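Local coordinates for protein RNase III inhibitor (Mycobacterium tuberculosis, PDB 5M3I) that is of unknown function but belongs to the macro domain family and carries the name RNase III inhibitor, at residues A[131-135]-A[136-140]; A[95-99]-A[100-104]. All blocks are in the same frame, centred on the assembly; numbering follows the deposited sequence.

Interaction 1: residues A[131-135]-A[136-140]; sequences GGLDW and EDVEQ
Glu139 lies over one face of the Trp135 indole, one helical turn further on, and can be followed outward against the ring. Its CB sits above the six-membered ring, 3.7 Å from the centroid and 10° off the normal, which meets the geometry of a CH-pi contact. With CG of Glu139 anti to the backbone N (chi1 -176°) and the next bond extended as well, the chain runs on past the benzo part of the indole, CG lying 3.8 Å from Trp135 CZ2. At the tip OE2 comes to 3.2 Å from CZ2 of Trp135, and the carboxylate plane is turned 60° from the ring. The backbone of the same turn is held by Glu139 N donating to Trp135 O over 2.7 Å, which is consistent with this spacing.

Asp134 is the N-cap of helix 135-147. Its OD1 accepts a weak bond from Glu136 N, while its carbonyl accepts from Val138 N and, more weakly, from Asp137 N. The side chain of Asp137 turns back over the cap, its OD2 3.5 Å from Asp134 CB. Asp134 OD2 and Asp137 OD2 are 4.7 Å apart, and the positive end of the helix dipole would probably ease the repulsion. Leu133 CB meets Val138 CG2 at 4.0 Å, the hydrophobic staple pair that spans the N-cap.

The indole also packs on Pro125, Pro158 and Pro159, whereas Leu133 and Asp137 reach Ile102 and Leu99 of helix 99-115, so this turn joins the loop following strand 120-123 to the adjacent helix.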
# COMPACT_ATOMS: atom_id res chain seq x y z
N GLY A 131 1.41 7.63 10.91
CA GLY A 131 2.26 8.63 10.29
C GLY A 131 1.94 10.08 10.56
O GLY A 131 2.73 10.95 10.19
N GLY A 132 0.79 10.36 11.16
CA GLY A 132 0.36 11.71 11.50
C GLY A 132 -0.16 12.60 10.39
O GLY A 132 -0.27 13.81 10.60
N LEU A 133 -0.52 12.07 9.22
CA LEU A 133 -1.08 12.92 8.12
C LEU A 133 -2.61 13.15 8.26
O LEU A 133 -3.29 12.39 8.92
CB LEU A 133 -0.76 12.29 6.75
CG LEU A 133 0.72 11.99 6.48
CD1 LEU A 133 0.92 11.40 5.10
CD2 LEU A 133 1.58 13.23 6.63
N ASP A 134 -3.11 14.18 7.61
CA ASP A 134 -4.54 14.48 7.57
C ASP A 134 -5.26 13.61 6.52
O ASP A 134 -4.84 13.58 5.35
CB ASP A 134 -4.71 15.94 7.21
CG ASP A 134 -6.05 16.50 7.63
OD1 ASP A 134 -7.09 15.90 7.33
OD2 ASP A 134 -6.06 17.57 8.28
N TRP A 135 -6.33 12.92 6.92
CA TRP A 135 -7.06 12.01 6.01
C TRP A 135 -7.50 12.71 4.74
O TRP A 135 -7.30 12.23 3.63
CB TRP A 135 -8.28 11.39 6.71
CG TRP A 135 -9.26 10.59 5.77
CD1 TRP A 135 -10.62 10.68 5.74
CD2 TRP A 135 -8.91 9.60 4.82
NE1 TRP A 135 -11.14 9.83 4.81
CE2 TRP A 135 -10.11 9.15 4.23
CE3 TRP A 135 -7.71 9.03 4.41
CZ2 TRP A 135 -10.13 8.17 3.24
CZ3 TRP A 135 -7.73 8.08 3.41
CH2 TRP A 135 -8.94 7.65 2.85
N GLU A 136 -8.13 13.85 4.90
CA GLU A 136 -8.73 14.53 3.78
C GLU A 136 -7.66 14.86 2.76
O GLU A 136 -7.93 14.84 1.55
CB GLU A 136 -9.47 15.78 4.27
CG GLU A 136 -10.25 16.49 3.21
CD GLU A 136 -11.06 17.65 3.74
OE1 GLU A 136 -11.30 17.76 4.98
OE2 GLU A 136 -11.46 18.47 2.90
N ASP A 137 -6.44 15.17 3.21
CA ASP A 137 -5.33 15.46 2.30
C ASP A 137 -4.95 14.23 1.47
O ASP A 137 -4.68 14.35 0.27
CB ASP A 137 -4.08 15.91 3.07
CG ASP A 137 -4.19 17.32 3.63
OD1 ASP A 137 -5.07 18.09 3.16
OD2 ASP A 137 -3.35 17.66 4.49
N VAL A 138 -4.81 13.11 2.17
CA VAL A 138 -4.40 11.86 1.58
C VAL A 138 -5.52 11.32 0.69
O VAL A 138 -5.26 10.93 -0.44
CB VAL A 138 -4.08 10.83 2.66
CG1 VAL A 138 -3.79 9.46 2.04
CG2 VAL A 138 -2.89 11.28 3.50
N GLU A 139 -6.76 11.41 1.14
CA GLU A 139 -7.91 10.98 0.33
C GLU A 139 -7.98 11.71 -1.02
O GLU A 139 -8.18 11.07 -2.04
CB GLU A 139 -9.21 11.15 1.11
CG GLU A 139 -10.46 10.64 0.43
CD GLU A 139 -11.72 10.94 1.21
OE1 GLU A 139 -12.07 12.14 1.36
OE2 GLU A 139 -12.35 9.98 1.72
N GLN A 140 -7.75 13.02 -1.03
CA GLN A 140 -7.66 13.79 -2.29
C GLN A 140 -6.63 13.20 -3.23
O GLN A 140 -6.91 13.01 -4.40
CB GLN A 140 -7.28 15.24 -2.05
CG GLN A 140 -8.43 16.08 -1.55
CD GLN A 140 -7.95 17.42 -0.95
OE1 GLN A 140 -6.84 17.90 -1.27
NE2 GLN A 140 -8.75 17.98 -0.04

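Interaction 2: residues A[95-99]-A[100-104]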
# COMPACT_ATOMS: atom_id res chain seq x y z
N ALA A 95 10.16 8.12 12.82
CA ALA A 95 9.81 9.43 12.25
C ALA A 95 8.44 9.39 11.65
O ALA A 95 7.98 8.33 11.33
CB ALA A 95 10.85 9.86 11.21
N PRO A 96 7.79 10.57 11.50
CA PRO A 96 6.49 10.59 10.86
C PRO A 96 6.52 10.52 9.34
O PRO A 96 7.59 10.57 8.70
CB PRO A 96 5.88 11.93 11.30
CG PRO A 96 6.96 12.70 11.97
CD PRO A 96 8.23 11.92 11.91
N SER A 97 5.33 10.40 8.78
CA SER A 97 5.16 10.34 7.35
C SER A 97 5.09 11.77 6.88
O SER A 97 5.11 12.66 7.70
CB SER A 97 3.91 9.57 6.97
OG SER A 97 3.83 9.45 5.56
N LYS A 98 5.11 11.97 5.56
CA LYS A 98 4.95 13.28 4.94
C LYS A 98 4.22 13.17 3.64
O LYS A 98 4.28 12.14 2.94
CB LYS A 98 6.32 13.89 4.68
CG LYS A 98 7.05 14.14 5.98
CD LYS A 98 8.28 14.99 5.82
CE LYS A 98 8.76 15.47 7.20
NZ LYS A 98 10.16 15.91 7.06
N LEU A 99 3.52 14.24 3.29
CA LEU A 99 2.75 14.30 2.06
C LEU A 99 3.58 14.09 0.83
O LEU A 99 3.15 13.39 -0.11
CB LEU A 99 1.96 15.61 1.97
CG LEU A 99 0.73 15.62 2.90
CD1 LEU A 99 0.11 17.01 2.99
CD2 LEU A 99 -0.34 14.62 2.50
N ALA A 100 4.79 14.62 0.85
CA ALA A 100 5.76 14.40 -0.24
C ALA A 100 6.09 12.90 -0.47
O ALA A 100 6.31 12.50 -1.60
CB ALA A 100 7.03 15.18 0.01
N TYR A 101 6.10 12.10 0.60
CA TYR A 101 6.31 10.67 0.48
C TYR A 101 5.13 9.96 -0.23
O TYR A 101 5.31 8.96 -0.92
CB TYR A 101 6.52 10.05 1.85
CG TYR A 101 7.68 10.57 2.71
CD1 TYR A 101 8.69 11.41 2.20
CD2 TYR A 101 7.79 10.13 4.02
CE1 TYR A 101 9.75 11.84 3.03
CE2 TYR A 101 8.82 10.55 4.85
CZ TYR A 101 9.80 11.40 4.36
OH TYR A 101 10.78 11.72 5.23
N ILE A 102 3.92 10.48 0.02
CA ILE A 102 2.71 9.93 -0.52
C ILE A 102 2.67 10.31 -2.00
O ILE A 102 2.36 9.47 -2.86
CB ILE A 102 1.45 10.41 0.25
CG1 ILE A 102 1.52 10.10 1.76
CG2 ILE A 102 0.16 9.81 -0.31
CD1 ILE A 102 1.87 8.69 2.14
N ASP A 103 2.96 11.57 -2.31
CA ASP A 103 3.02 12.02 -3.72
C ASP A 103 3.96 11.16 -4.54
O ASP A 103 3.62 10.72 -5.60
CB ASP A 103 3.44 13.48 -3.80
CG ASP A 103 2.38 14.43 -3.21
OD1 ASP A 103 1.22 14.02 -3.01
OD2 ASP A 103 2.71 15.62 -2.98
N ALA A 104 5.14 10.90 -3.99
CA ALA A 104 6.17 10.18 -4.73
C ALA A 104 5.79 8.71 -4.89
O ALA A 104 5.94 8.13 -5.96
CB ALA A 104 7.54 10.34 -4.06
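Lys98 lays the root of its side chain over the ring of Tyr101. CB of the lysine stands 4.0 Å from the ring centroid and 6° off the normal, a CH-pi contact centred on the face. Both side chains have CG anti to their own carbonyl carbon, beside the backbone N; for Tyr101 (chi1 -58°) this turns the ring back toward the residues before the helix, bringing CD2 to 3.6 Å from Lys98 N. Beyond CG the lysine is extended, and CD passes 4.2 Å from Tyr101 OH before the chain leads away from the helix.

Ile102 takes a different side of the turn: its CG1 branch carries CD1 to 4.0 Å from Ser97 OG. That hydroxyl has its polar partner elsewhere, in the carbonyl of Thr89, so the methyl meets an oxygen already engaged. Asp103 folds its carboxylate near Leu99 O, with OD1 joined in a salt bridge to Arg141 of helix 135-147.

Lys98 holds the N-cap position of helix 99-115. Its carbonyl accepts a weak bond from Tyr101 N. Ile102 N is shared weakly between Lys98 O and Leu99 O, and the first well-aligned bond is Asp103 N to Leu99 O (2.9 Å, 170°). The first turn is therefore gripped unevenly by its backbone, and the side chains of Lys98 and Tyr101 meet as aliphatic on aromatic rather than as a charged pair.

In the fold
Interactions 1 and 2 are two helix starts, only the first with a side-chain capping bond, each a loop leading into a first turn, with centres about 10 Å apart on the same side of the macro domain's centre. They touch directly. Gly131 O and Ser97 N are 3.0 Å apart, a probable hydrogen bond between the two loops, and Leu133 CD1 packs 3.6 Å from Ile102 CG1 and 3.5 Å from Ser97 OG. Leu133 thus touches residues of both interactions. Further along helix 135-147, Arg141, the partner of Asp103, also bonds Asp137 O, tying 131-140 to 95-104 a second time. The two helices follow strands 83-88 and 120-123, which flank strand 26-31 in the mixed sheet.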